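Reticulocyte binding protein (Streptococcus agalactiae COH1, PDB 3FAX) probably hydrolyses alpha-1,6-glucosidic linkages in alpha-glucans such as pullulan or glycogen. Local coordinates at residues G143-A148 and I188-L193; D705-L710 and Y739-S744; A750-A755 and T807-K812. All coordinates share one frame; numbering follows the deposited sequence.

Contact 1. Residues G143-A148 and I188-L193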
ATOM      1  N   GLY A 143     -31.713  15.317   0.359  1.00 37.41           N
ATOM      2  CA  GLY A 143     -31.505  14.610   1.624  1.00 38.07           C
ATOM      3  C   GLY A 143     -32.764  14.176   2.360  1.00 37.52           C
ATOM      4  O   GLY A 143     -32.690  13.761   3.515  1.00 38.03           O
ATOM      5  N   SER A 144     -33.912  14.243   1.690  1.00 37.17           N
ATOM      6  CA  SER A 144     -35.189  13.885   2.303  1.00 38.17           C
ATOM      7  C   SER A 144     -35.375  12.371   2.427  1.00 38.51           C
ATOM      8  O   SER A 144     -36.106  11.903   3.297  1.00 39.02           O
ATOM      9  CB  SER A 144     -36.346  14.487   1.505  1.00 39.06           C
ATOM     10  OG  SER A 144     -36.294  14.081   0.147  1.00 40.42           O
ATOM     11  N   LYS A 145     -34.717  11.609   1.560  1.00 38.26           N
ATOM     12  CA  LYS A 145     -34.752  10.153   1.641  1.00 38.48           C
ATOM     13  C   LYS A 145     -33.355   9.556   1.589  1.00 37.96           C
ATOM     14  O   LYS A 145     -32.399  10.207   1.160  1.00 39.35           O
ATOM     15  CB  LYS A 145     -35.596   9.546   0.508  1.00 39.04           C
ATOM     16  CG  LYS A 145     -37.060  10.001   0.468  1.00 39.28           C
ATOM     17  CD  LYS A 145     -37.953   8.922  -0.135  1.00 39.36           C
ATOM     18  CE  LYS A 145     -39.386   9.379  -0.305  1.00 39.23           C
ATOM     19  NZ  LYS A 145     -39.548  10.171  -1.549  1.00 38.56           N
ATOM     20  N   VAL A 146     -33.256   8.309   2.041  1.00 35.95           N
ATOM     21  CA  VAL A 146     -32.071   7.487   1.840  1.00 35.13           C
ATOM     22  C   VAL A 146     -32.505   6.088   1.369  1.00 35.13           C
ATOM     23  O   VAL A 146     -33.446   5.523   1.922  1.00 31.13           O
ATOM     24  CB  VAL A 146     -31.247   7.355   3.149  1.00 35.18           C
ATOM     25  CG1 VAL A 146     -30.093   6.368   2.969  1.00 34.74           C
ATOM     26  CG2 VAL A 146     -30.739   8.715   3.606  1.00 33.39           C
ATOM     27  N   GLU A 147     -31.831   5.554   0.347  1.00 35.87           N
ATOM     28  CA  GLU A 147     -31.963   4.139  -0.044  1.00 36.82           C
ATOM     29  C   GLU A 147     -30.781   3.361   0.541  1.00 36.24           C
ATOM     30  O   GLU A 147     -29.639   3.588   0.137  1.00 36.43           O
ATOM     31  CB  GLU A 147     -31.962   3.970  -1.572  1.00 38.71           C
ATOM     32  CG  GLU A 147     -33.183   4.536  -2.321  1.00 40.86           C
ATOM     33  CD  GLU A 147     -33.190   6.063  -2.439  1.00 42.40           C
ATOM     34  OE1 GLU A 147     -32.125   6.695  -2.275  0.10 41.96           O
ATOM     35  OE2 GLU A 147     -34.273   6.629  -2.702  0.10 42.01           O
ATOM     36  N   ALA A 148     -31.050   2.442   1.474  1.00 35.28           N
ATOM     37  CA  ALA A 148     -29.985   1.757   2.220  1.00 34.00           C
ATOM     38  C   ALA A 148     -29.980   0.238   2.000  1.00 35.50           C
ATOM     39  O   ALA A 148     -31.002  -0.420   2.165  1.00 32.98           O
ATOM     40  CB  ALA A 148     -30.106   2.071   3.697  1.00 31.86           C
ATOM     41  N   ILE A 188     -36.007   2.213   2.857  1.00 33.55           N
ATOM     42  CA  ILE A 188     -36.009   3.587   2.402  1.00 32.64           C
ATOM     43  C   ILE A 188     -36.358   4.468   3.587  1.00 33.22           C
ATOM     44  O   ILE A 188     -37.467   4.407   4.106  1.00 34.25           O
ATOM     45  CB  ILE A 188     -36.973   3.820   1.229  1.00 32.36           C
ATOM     46  CG1 ILE A 188     -36.528   2.995   0.014  1.00 32.44           C
ATOM     47  CG2 ILE A 188     -36.990   5.294   0.841  1.00 31.36           C
ATOM     48  CD1 ILE A 188     -37.549   2.942  -1.108  1.00 31.94           C
ATOM     49  N   LEU A 189     -35.378   5.262   4.021  1.00 34.08           N
ATOM     50  CA  LEU A 189     -35.553   6.237   5.093  1.00 32.22           C
ATOM     51  C   LEU A 189     -36.261   7.447   4.517  1.00 32.43           C
ATOM     52  O   LEU A 189     -35.896   7.929   3.448  1.00 31.95           O
ATOM     53  CB  LEU A 189     -34.193   6.659   5.670  1.00 31.66           C
ATOM     54  CG  LEU A 189     -33.264   5.539   6.144  1.00 31.00           C
ATOM     55  CD1 LEU A 189     -32.002   6.118   6.763  1.00 31.99           C
ATOM     56  CD2 LEU A 189     -33.965   4.625   7.135  1.00 30.42           C
ATOM     57  N   ASP A 190     -37.281   7.924   5.224  1.00 33.54           N
ATOM     58  CA  ASP A 190     -38.066   9.070   4.777  1.00 33.43           C
ATOM     59  C   ASP A 190     -38.811   9.699   5.961  1.00 34.29           C
ATOM     60  O   ASP A 190     -38.443   9.469   7.111  1.00 34.98           O
ATOM     61  CB  ASP A 190     -39.009   8.661   3.631  1.00 34.09           C
ATOM     62  CG  ASP A 190     -39.932   7.492   3.989  1.00 34.53           C
ATOM     63  OD1 ASP A 190     -40.147   7.203   5.190  1.00 33.00           O
ATOM     64  OD2 ASP A 190     -40.456   6.870   3.038  1.00 33.79           O
ATOM     65  N   THR A 191     -39.836  10.499   5.679  1.00 35.27           N
ATOM     66  CA  THR A 191     -40.618  11.202   6.702  1.00 35.83           C
ATOM     67  C   THR A 191     -41.058  10.362   7.909  1.00 36.41           C
ATOM     68  O   THR A 191     -41.163  10.884   9.020  1.00 36.71           O
ATOM     69  CB  THR A 191     -41.870  11.799   6.069  1.00 36.75           C
ATOM     70  OG1 THR A 191     -42.397  10.869   5.114  1.00 38.19           O
ATOM     71  CG2 THR A 191     -41.537  13.111   5.365  1.00 36.96           C
ATOM     72  N   LYS A 192     -41.306   9.073   7.691  1.00 37.54           N
ATOM     73  CA  LYS A 192     -41.814   8.175   8.741  1.00 37.10           C
ATOM     74  C   LYS A 192     -40.972   8.143  10.019  1.00 36.60           C
ATOM     75  O   LYS A 192     -41.504   7.910  11.110  1.00 35.79           O
ATOM     76  CB  LYS A 192     -41.955   6.750   8.196  1.00 38.44           C
ATOM     77  CG  LYS A 192     -42.968   6.618   7.062  1.00 39.66           C
ATOM     78  CD  LYS A 192     -43.385   5.172   6.846  1.00 41.35           C
ATOM     79  CE  LYS A 192     -43.969   4.950   5.450  1.00 42.43           C
ATOM     80  NZ  LYS A 192     -42.900   4.809   4.417  1.00 43.09           N
ATOM     81  N   LEU A 193     -39.667   8.371   9.886  1.00 35.74           N
ATOM     82  CA  LEU A 193     -38.769   8.382  11.038  1.00 34.69           C
ATOM     83  C   LEU A 193     -38.646   9.763  11.704  1.00 33.30           C
ATOM     84  O   LEU A 193     -37.921   9.914  12.686  1.00 34.08           O
ATOM     85  CB  LEU A 193     -37.385   7.867  10.627  1.00 35.54           C
ATOM     86  CG  LEU A 193     -37.319   6.467  10.004  1.00 35.61           C
ATOM     87  CD1 LEU A 193     -35.873   6.097   9.710  1.00 34.22           C
ATOM     88  CD2 LEU A 193     -37.979   5.417  10.898  1.00 33.36           C
TER

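Contact 2. Residues D705-L710 and Y739-S744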
ATOM      1  N   ASP A 705      13.590  10.003 -22.772  1.00 33.33           N
ATOM      2  CA  ASP A 705      13.073   8.642 -22.638  1.00 33.84           C
ATOM      3  C   ASP A 705      14.176   7.579 -22.661  1.00 34.93           C
ATOM      4  O   ASP A 705      13.893   6.386 -22.765  1.00 35.37           O
ATOM      5  CB  ASP A 705      12.000   8.353 -23.703  1.00 33.99           C
ATOM      6  CG  ASP A 705      12.546   8.348 -25.125  1.00 34.44           C
ATOM      7  OD1 ASP A 705      13.639   7.786 -25.371  1.00 33.00           O
ATOM      8  OD2 ASP A 705      11.854   8.899 -26.007  1.00 34.85           O
ATOM      9  N   ALA A 706      15.433   8.004 -22.559  1.00 36.57           N
ATOM     10  CA  ALA A 706      16.538   7.068 -22.365  1.00 36.94           C
ATOM     11  C   ALA A 706      16.382   6.322 -21.042  1.00 37.90           C
ATOM     12  O   ALA A 706      16.776   5.165 -20.930  1.00 38.19           O
ATOM     13  CB  ALA A 706      17.867   7.796 -22.400  1.00 36.55           C
ATOM     14  N   PHE A 707      15.798   6.991 -20.048  1.00 38.28           N
ATOM     15  CA  PHE A 707      15.623   6.419 -18.717  1.00 38.61           C
ATOM     16  C   PHE A 707      14.212   5.883 -18.466  1.00 40.12           C
ATOM     17  O   PHE A 707      13.948   5.299 -17.417  1.00 39.38           O
ATOM     18  CB  PHE A 707      15.984   7.469 -17.671  1.00 37.73           C
ATOM     19  CG  PHE A 707      17.381   7.986 -17.811  1.00 35.89           C
ATOM     20  CD1 PHE A 707      18.459   7.132 -17.652  1.00 34.99           C
ATOM     21  CD2 PHE A 707      17.621   9.314 -18.124  1.00 36.15           C
ATOM     22  CE1 PHE A 707      19.750   7.591 -17.795  1.00 35.33           C
ATOM     23  CE2 PHE A 707      18.915   9.781 -18.265  1.00 35.29           C
ATOM     24  CZ  PHE A 707      19.980   8.918 -18.096  1.00 35.51           C
ATOM     25  N   ARG A 708      13.325   6.070 -19.446  1.00 41.04           N
ATOM     26  CA  ARG A 708      11.928   5.676 -19.338  1.00 40.59           C
ATOM     27  C   ARG A 708      11.517   4.868 -20.569  1.00 40.99           C
ATOM     28  O   ARG A 708      10.527   5.185 -21.235  1.00 41.05           O
ATOM     29  CB  ARG A 708      11.041   6.916 -19.211  1.00 41.45           C
ATOM     30  CG  ARG A 708      11.681   8.085 -18.488  1.00 42.44           C
ATOM     31  CD  ARG A 708      10.663   9.170 -18.194  1.00 43.20           C
ATOM     32  NE  ARG A 708       9.872   9.527 -19.373  1.00 43.52           N
ATOM     33  CZ  ARG A 708      10.221  10.422 -20.293  1.00 42.62           C
ATOM     34  NH1 ARG A 708      11.364  11.088 -20.206  1.00 42.77           N
ATOM     35  NH2 ARG A 708       9.408  10.654 -21.313  1.00 43.61           N
ATOM     36  N   LYS A 709      12.281   3.822 -20.872  1.00 40.95           N
ATOM     37  CA  LYS A 709      11.987   2.976 -22.026  1.00 41.51           C
ATOM     38  C   LYS A 709      10.773   2.087 -21.771  1.00 39.61           C
ATOM     39  O   LYS A 709      10.328   1.961 -20.637  1.00 39.51           O
ATOM     40  CB  LYS A 709      13.210   2.145 -22.410  1.00 43.76           C
ATOM     41  CG  LYS A 709      14.376   3.004 -22.896  1.00 45.91           C
ATOM     42  CD  LYS A 709      15.238   2.289 -23.931  1.00 47.48           C
ATOM     43  CE  LYS A 709      16.026   3.283 -24.781  1.00 48.33           C
ATOM     44  NZ  LYS A 709      17.028   4.021 -23.969  1.00 49.08           N
ATOM     45  N   LEU A 710      10.245   1.484 -22.837  1.00 39.25           N
ATOM     46  CA  LEU A 710       8.929   0.826 -22.811  1.00 38.06           C
ATOM     47  C   LEU A 710       8.986  -0.695 -22.761  1.00 36.31           C
ATOM     48  O   LEU A 710       8.155  -1.310 -22.109  1.00 35.16           O
ATOM     49  CB  LEU A 710       8.089   1.242 -24.030  1.00 39.43           C
ATOM     50  CG  LEU A 710       7.847   2.740 -24.278  1.00 39.87           C
ATOM     51  CD1 LEU A 710       9.038   3.395 -24.997  1.00 39.46           C
ATOM     52  CD2 LEU A 710       6.560   2.951 -25.073  1.00 38.70           C
ATOM     53  N   TYR A 739      27.017   2.882 -17.355  1.00 31.65           N
ATOM     54  CA  TYR A 739      26.172   2.359 -18.417  1.00 32.76           C
ATOM     55  C   TYR A 739      25.738   3.460 -19.378  1.00 34.02           C
ATOM     56  O   TYR A 739      25.587   4.608 -18.976  1.00 35.25           O
ATOM     57  CB  TYR A 739      24.943   1.654 -17.814  1.00 32.42           C
ATOM     58  CG  TYR A 739      24.250   2.399 -16.683  1.00 31.47           C
ATOM     59  CD1 TYR A 739      23.186   3.268 -16.935  1.00 30.35           C
ATOM     60  CD2 TYR A 739      24.647   2.224 -15.361  1.00 30.35           C
ATOM     61  CE1 TYR A 739      22.542   3.943 -15.903  1.00 29.61           C
ATOM     62  CE2 TYR A 739      24.013   2.904 -14.321  1.00 30.52           C
ATOM     63  CZ  TYR A 739      22.957   3.754 -14.594  1.00 29.92           C
ATOM     64  OH  TYR A 739      22.330   4.417 -13.559  1.00 26.50           O
ATOM     65  N   GLN A 740      25.553   3.097 -20.646  1.00 36.30           N
ATOM     66  CA  GLN A 740      25.077   4.027 -21.676  1.00 38.19           C
ATOM     67  C   GLN A 740      23.619   3.796 -22.000  1.00 38.38           C
ATOM     68  O   GLN A 740      23.156   2.661 -21.988  1.00 38.71           O
ATOM     69  CB  GLN A 740      25.863   3.863 -22.977  1.00 39.93           C
ATOM     70  CG  GLN A 740      26.760   5.039 -23.314  1.00 42.25           C
ATOM     71  CD  GLN A 740      27.116   5.115 -24.791  1.00 43.41           C
ATOM     72  OE1 GLN A 740      26.705   4.276 -25.594  1.00 44.76           O
ATOM     73  NE2 GLN A 740      27.880   6.134 -25.153  1.00 43.31           N
ATOM     74  N   THR A 741      22.908   4.877 -22.310  1.00 39.53           N
ATOM     75  CA  THR A 741      21.561   4.784 -22.869  1.00 41.07           C
ATOM     76  C   THR A 741      21.440   5.715 -24.063  1.00 42.04           C
ATOM     77  O   THR A 741      22.291   6.578 -24.271  1.00 42.05           O
ATOM     78  CB  THR A 741      20.466   5.164 -21.850  1.00 40.86           C
ATOM     79  OG1 THR A 741      20.996   5.131 -20.526  1.00 41.85           O
ATOM     80  CG2 THR A 741      19.303   4.204 -21.947  1.00 39.86           C
ATOM     81  N   ILE A 742      20.372   5.527 -24.837  1.00 44.34           N
ATOM     82  CA  ILE A 742      20.058   6.376 -25.992  1.00 44.26           C
ATOM     83  C   ILE A 742      18.561   6.645 -26.029  1.00 44.35           C
ATOM     84  O   ILE A 742      17.768   5.705 -26.002  1.00 45.00           O
ATOM     85  CB  ILE A 742      20.421   5.699 -27.336  1.00 44.99           C
ATOM     86  CG1 ILE A 742      21.793   5.014 -27.272  1.00 46.24           C
ATOM     87  CG2 ILE A 742      20.392   6.727 -28.465  1.00 45.21           C
ATOM     88  CD1 ILE A 742      22.283   4.485 -28.624  1.00 45.74           C
ATOM     89  N   ASP A 743      18.166   7.915 -26.092  1.00 43.39           N
ATOM     90  CA  ASP A 743      16.756   8.239 -26.325  1.00 42.67           C
ATOM     91  C   ASP A 743      16.478   8.305 -27.827  1.00 40.02           C
ATOM     92  O   ASP A 743      17.390   8.118 -28.631  1.00 40.58           O
ATOM     93  CB  ASP A 743      16.327   9.518 -25.581  1.00 43.94           C
ATOM     94  CG  ASP A 743      16.995  10.781 -26.095  1.00 44.24           C
ATOM     95  OD1 ASP A 743      17.801  10.705 -27.044  1.00 47.18           O
ATOM     96  OD2 ASP A 743      16.705  11.862 -25.535  1.00 43.08           O
ATOM     97  N   SER A 744      15.221   8.539 -28.195  0.70 37.42           N
ATOM     98  CA  SER A 744      14.811   8.557 -29.600  0.70 35.66           C
ATOM     99  C   SER A 744      14.707   9.982 -30.119  0.70 33.83           C
ATOM    100  O   SER A 744      15.689  10.550 -30.581  0.70 31.87           O
ATOM    101  CB  SER A 744      13.469   7.849 -29.757  0.70 34.82           C
ATOM    102  OG  SER A 744      12.559   8.293 -28.769  0.70 33.73           O
TER

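Contact 3. Residues A750-A755 and T807-K812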
ATOM      1  N   ALA A 750      25.404   8.804 -20.650  1.00 36.73           N
ATOM      2  CA  ALA A 750      26.271   7.860 -19.957  1.00 36.05           C
ATOM      3  C   ALA A 750      26.292   8.207 -18.482  1.00 35.19           C
ATOM      4  O   ALA A 750      26.636   9.320 -18.112  1.00 35.37           O
ATOM      5  CB  ALA A 750      27.672   7.911 -20.526  1.00 36.01           C
ATOM      6  N   VAL A 751      25.909   7.255 -17.644  1.00 35.11           N
ATOM      7  CA  VAL A 751      25.915   7.459 -16.204  1.00 35.24           C
ATOM      8  C   VAL A 751      27.078   6.677 -15.620  1.00 34.24           C
ATOM      9  O   VAL A 751      27.219   5.486 -15.886  1.00 35.92           O
ATOM     10  CB  VAL A 751      24.590   6.994 -15.543  1.00 34.85           C
ATOM     11  CG1 VAL A 751      24.601   7.320 -14.057  1.00 34.16           C
ATOM     12  CG2 VAL A 751      23.395   7.645 -16.219  1.00 32.84           C
ATOM     13  N   PHE A 752      27.914   7.362 -14.841  1.00 33.49           N
ATOM     14  CA  PHE A 752      29.050   6.746 -14.159  1.00 31.39           C
ATOM     15  C   PHE A 752      28.838   6.880 -12.659  1.00 31.12           C
ATOM     16  O   PHE A 752      28.527   7.961 -12.175  1.00 29.03           O
ATOM     17  CB  PHE A 752      30.351   7.456 -14.540  1.00 31.01           C
ATOM     18  CG  PHE A 752      30.619   7.512 -16.026  1.00 29.71           C
ATOM     19  CD1 PHE A 752      31.534   6.644 -16.614  1.00 28.68           C
ATOM     20  CD2 PHE A 752      29.971   8.442 -16.829  1.00 29.73           C
ATOM     21  CE1 PHE A 752      31.788   6.694 -17.969  1.00 28.54           C
ATOM     22  CE2 PHE A 752      30.216   8.499 -18.190  1.00 29.55           C
ATOM     23  CZ  PHE A 752      31.128   7.625 -18.763  1.00 29.70           C
ATOM     24  N   VAL A 753      29.004   5.792 -11.918  1.00 33.31           N
ATOM     25  CA  VAL A 753      28.834   5.842 -10.469  1.00 34.85           C
ATOM     26  C   VAL A 753      30.003   5.171  -9.752  1.00 36.23           C
ATOM     27  O   VAL A 753      30.132   3.942  -9.750  1.00 37.56           O
ATOM     28  CB  VAL A 753      27.497   5.189 -10.025  1.00 35.55           C
ATOM     29  CG1 VAL A 753      27.161   5.585  -8.590  1.00 33.86           C
ATOM     30  CG2 VAL A 753      26.355   5.582 -10.969  1.00 35.64           C
ATOM     31  N   ASN A 754      30.860   5.986  -9.149  1.00 36.11           N
ATOM     32  CA  ASN A 754      31.939   5.474  -8.312  1.00 36.31           C
ATOM     33  C   ASN A 754      31.529   5.485  -6.836  1.00 34.60           C
ATOM     34  O   ASN A 754      31.634   6.506  -6.158  1.00 33.22           O
ATOM     35  CB  ASN A 754      33.219   6.293  -8.534  1.00 36.65           C
ATOM     36  CG  ASN A 754      34.413   5.735  -7.786  1.00 37.44           C
ATOM     37  OD1 ASN A 754      34.330   4.680  -7.151  1.00 38.68           O
ATOM     38  ND2 ASN A 754      35.540   6.439  -7.861  1.00 38.28           N
ATOM     39  N   ALA A 755      31.057   4.342  -6.350  1.00 33.47           N
ATOM     40  CA  ALA A 755      30.731   4.184  -4.934  1.00 34.52           C
ATOM     41  C   ALA A 755      31.947   3.738  -4.100  1.00 34.60           C
ATOM     42  O   ALA A 755      31.815   3.463  -2.909  1.00 35.69           O
ATOM     43  CB  ALA A 755      29.575   3.195  -4.764  1.00 32.58           C
ATOM     44  N   THR A 807      31.294   9.554  -5.984  1.00 26.25           N
ATOM     45  CA  THR A 807      30.892  10.599  -6.927  1.00 25.40           C
ATOM     46  C   THR A 807      30.166  10.002  -8.117  1.00 25.94           C
ATOM     47  O   THR A 807      30.511   8.911  -8.570  1.00 27.49           O
ATOM     48  CB  THR A 807      32.120  11.359  -7.457  1.00 26.30           C
ATOM     49  OG1 THR A 807      33.054  11.577  -6.390  1.00 27.19           O
ATOM     50  CG2 THR A 807      31.713  12.692  -8.077  1.00 25.89           C
ATOM     51  N   ALA A 808      29.169  10.726  -8.624  1.00 27.51           N
ATOM     52  CA  ALA A 808      28.429  10.330  -9.828  1.00 27.41           C
ATOM     53  C   ALA A 808      28.639  11.337 -10.960  1.00 27.99           C
ATOM     54  O   ALA A 808      28.631  12.551 -10.731  1.00 27.15           O
ATOM     55  CB  ALA A 808      26.949  10.205  -9.515  1.00 25.93           C
ATOM     56  N   ILE A 809      28.812  10.822 -12.177  1.00 27.99           N
ATOM     57  CA  ILE A 809      29.003  11.647 -13.365  1.00 27.55           C
ATOM     58  C   ILE A 809      27.995  11.227 -14.421  1.00 29.78           C
ATOM     59  O   ILE A 809      27.777  10.031 -14.619  1.00 31.63           O
ATOM     60  CB  ILE A 809      30.431  11.478 -13.964  1.00 26.95           C
ATOM     61  CG1 ILE A 809      31.505  11.824 -12.933  1.00 25.94           C
ATOM     62  CG2 ILE A 809      30.611  12.351 -15.219  1.00 27.25           C
ATOM     63  CD1 ILE A 809      31.340  13.197 -12.303  1.00 25.13           C
ATOM     64  N   VAL A 810      27.375  12.203 -15.083  1.00 29.41           N
ATOM     65  CA  VAL A 810      26.536  11.922 -16.242  1.00 31.95           C
ATOM     66  C   VAL A 810      26.955  12.801 -17.407  1.00 33.06           C
ATOM     67  O   VAL A 810      27.092  14.006 -17.250  1.00 33.63           O
ATOM     68  CB  VAL A 810      25.038  12.149 -15.966  1.00 32.31           C
ATOM     69  CG1 VAL A 810      24.208  11.798 -17.195  1.00 32.25           C
ATOM     70  CG2 VAL A 810      24.586  11.321 -14.772  1.00 32.70           C
ATOM     71  N   ILE A 811      27.155  12.183 -18.570  1.00 35.19           N
ATOM     72  CA  ILE A 811      27.508  12.901 -19.798  1.00 37.20           C
ATOM     73  C   ILE A 811      26.385  12.811 -20.833  1.00 38.82           C
ATOM     74  O   ILE A 811      25.781  11.754 -21.013  1.00 39.20           O
ATOM     75  CB  ILE A 811      28.779  12.325 -20.453  1.00 36.28           C
ATOM     76  CG1 ILE A 811      29.918  12.203 -19.435  1.00 35.98           C
ATOM     77  CG2 ILE A 811      29.197  13.193 -21.632  1.00 35.07           C
ATOM     78  CD1 ILE A 811      31.148  11.493 -19.977  1.00 35.67           C
ATOM     79  N   LYS A 812      26.122  13.922 -21.516  1.00 41.66           N
ATOM     80  CA  LYS A 812      25.177  13.945 -22.629  1.00 42.35           C
ATOM     81  C   LYS A 812      25.940  14.169 -23.932  1.00 43.11           C
ATOM     82  O   LYS A 812      26.758  15.084 -24.024  1.00 43.35           O
ATOM     83  CB  LYS A 812      24.151  15.060 -22.424  1.00 43.59           C
ATOM     84  CG  LYS A 812      23.120  15.202 -23.552  1.00 44.66           C
ATOM     85  CD  LYS A 812      22.370  16.525 -23.447  1.00 45.31           C
ATOM     86  CE  LYS A 812      21.366  16.683 -24.570  1.00 46.31           C
ATOM     87  NZ  LYS A 812      20.611  17.961 -24.458  1.00 47.28           N
TER

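Contact 1. Residues G143-A148 and I188-L193
A carbohydrate-binding module 48, the beta-sandwich domain found ahead of the catalytic barrel in isoamylase-like enzymes, contains this antiparallel strand pair, in which Val-146 and Glu-147 at the start of strand 146-151 meet Leu-189 and Ile-188 at the end of strand 184-189. Val-146 and Leu-189 form a hydrogen-bonded pair. Val-146 N gives its hydrogen to Leu-189 O at 3.0 Å, and Leu-189 N returns one to Val-146 O at 2.9 Å. Each of these carbonyls also takes a CA-H contact, Leu-189 O from Lys-145 CA at 3.1 Å and Val-146 O from Ile-188 CA at 3.2 Å.

The two faces differ sharply. On the buried one, Leu-189 turns CG away from its own carbonyl carbon (chi1 -54°) and lays CD1 alongside Val-146 CB, 3.9 Å apart. Phe-243 packs on both residues, while Met-160 and Ile-162 of strand 157-164 press on Leu-189, tying the pair to the hydrophobic interior of the module. The face bearing Ile-188 and Glu-147 is more open to solvent. Here the aliphatic part of Lys-145 passes obliquely over Ile-188 and Asp-190, its CD 3.9 Å from Ile-188 CG2, and then leads its amine outward.

Beyond the strand end the chain enters the 3-10 turn 191-193. Tyr-198 OH hydrogen-bonds to Asp-190 O, just before this 3-10 segment. The carboxylate of Asp-190 looks along its own segment: OD1 accepts a weak bond from Lys-192 N, and OD2 makes a weak salt bridge with the amine of the same lysine, whereas Lys-145 NZ stays 5.7 Å from Asp-190 OD2.

Contact 2. Residues D705-L710 and Y739-S744
This is a loop-to-strand contact at the seam between the catalytic barrel and the C-terminal beta domain: the loop between helices 685-702 and 712-718 packs against the end of strand 736-742 through Ala-706 and Lys-709, and Asp-705 meets the residues just beyond it. At its centre Ala-706 points its methyl at the strand, with CB 3.7 Å from Thr-741 CB. Phe-707 lies next to it, bringing CE1 within 3.9 Å of Thr-741 OG1 while its ring also touches Thr-610 and Val-751.

Lys-709 runs alongside Thr-741, pointing the opposite way, and bends at chi2 and chi4 carry its amine to Ile-742 O. The NZ to O distance is 2.7 Å, but the nitrogen sits above the carbonyl plane, 46° out of it. Glu-714, Ile-715 and Glu-718 of helix 712-718 pack on the same lysine.

Past the strand end, the side chains of Asp-705 and Asp-743 cross at about a right angle, OD1 of Asp-705 lying 3.2 Å from Asp-743 CB. The carboxylate of Asp-743 is instead engaged by Thr-704 OG1. Both oxygens of Asp-705 take weak bonds from Ser-744, OD1 from the backbone N at 3.3 Å and OD2 from OG at 2.9 Å.

Contact 3. Residues A750-A755 and T807-K812
Strands 750-754 and 807-812 run antiparallel as neighbours in the C-terminal sheet, their axes 4.7 Å apart at closest and their directions 169° from each other. Six backbone hydrogen bonds join them without a break in register, two at each of the pairs Ala-750 with Ile-811, Phe-752 with Ile-809 and Asn-754 with Thr-807. The shortest is Phe-752 N to Ile-809 O, 2.7 Å with a nearly straight N-H...O angle of 169°.

That carbonyl is shared further. Ile-809 O lies in the plane of the Phe-752 ring at its edge, 3.5 Å from CD2, and Val-751 CA approaches it as well. With CG anti to the carbonyl carbon (chi1 -56°), the phenylalanine leans toward the neighbouring strand and brings CE2 to 3.6 Å from Ile-811 CD1, while its CB lies 4.1 Å from Ile-809 CB. Leu-801 and Ile-803 of strand 800-803, together with Leu-771, pack against this cluster.

The opposite face carries Val-751 and Val-810 side by side, pointing the same way, with Val-810 CG2 4.1 Å from both CG1 and CG2 of Val-751. Val-606 and Leu-603 of helix 594-609 cover this side, Leu-603 meeting Val-753 and Ala-808. At the end of the pair, Asn-754 donates through ND2 to Ile-803 O and Lys-758 O and accepts at OD1 from Asp-756 N, and Thr-807 OG1 bonds to Pro-805 O.

Apolar side chains dominate both faces, and the buried polar groups of Asn-754 and Thr-807, at one end of the Phe-752 face, are satisfied largely by nearby backbone atoms, consistent with a sheet buried on both sides.

Contacts 2 and 3 belong to one structural unit, their centres 15 Å apart. Strands 736-742 and 748-754 are successive neighbours in the same C-terminal sheet, joined by a probable hydrogen bond from Val-751 N to Tyr-739 O at 3.0 Å, and Phe-707 CE1 touches Val-751 CG2 at 4.0 Å. Contact 1 lies on the other side of the chain's centre, about 59 Å from contact 2 and 66 Å from contact 3, measured between centres. In sequence the parallel eight-stranded barrel, which in this family holds the active site, falls between contact 1 and the other two, so contact 1 lies in the module before the barrel, contact 3 in the sheet after it, and contact 2 at the junction with that sheet.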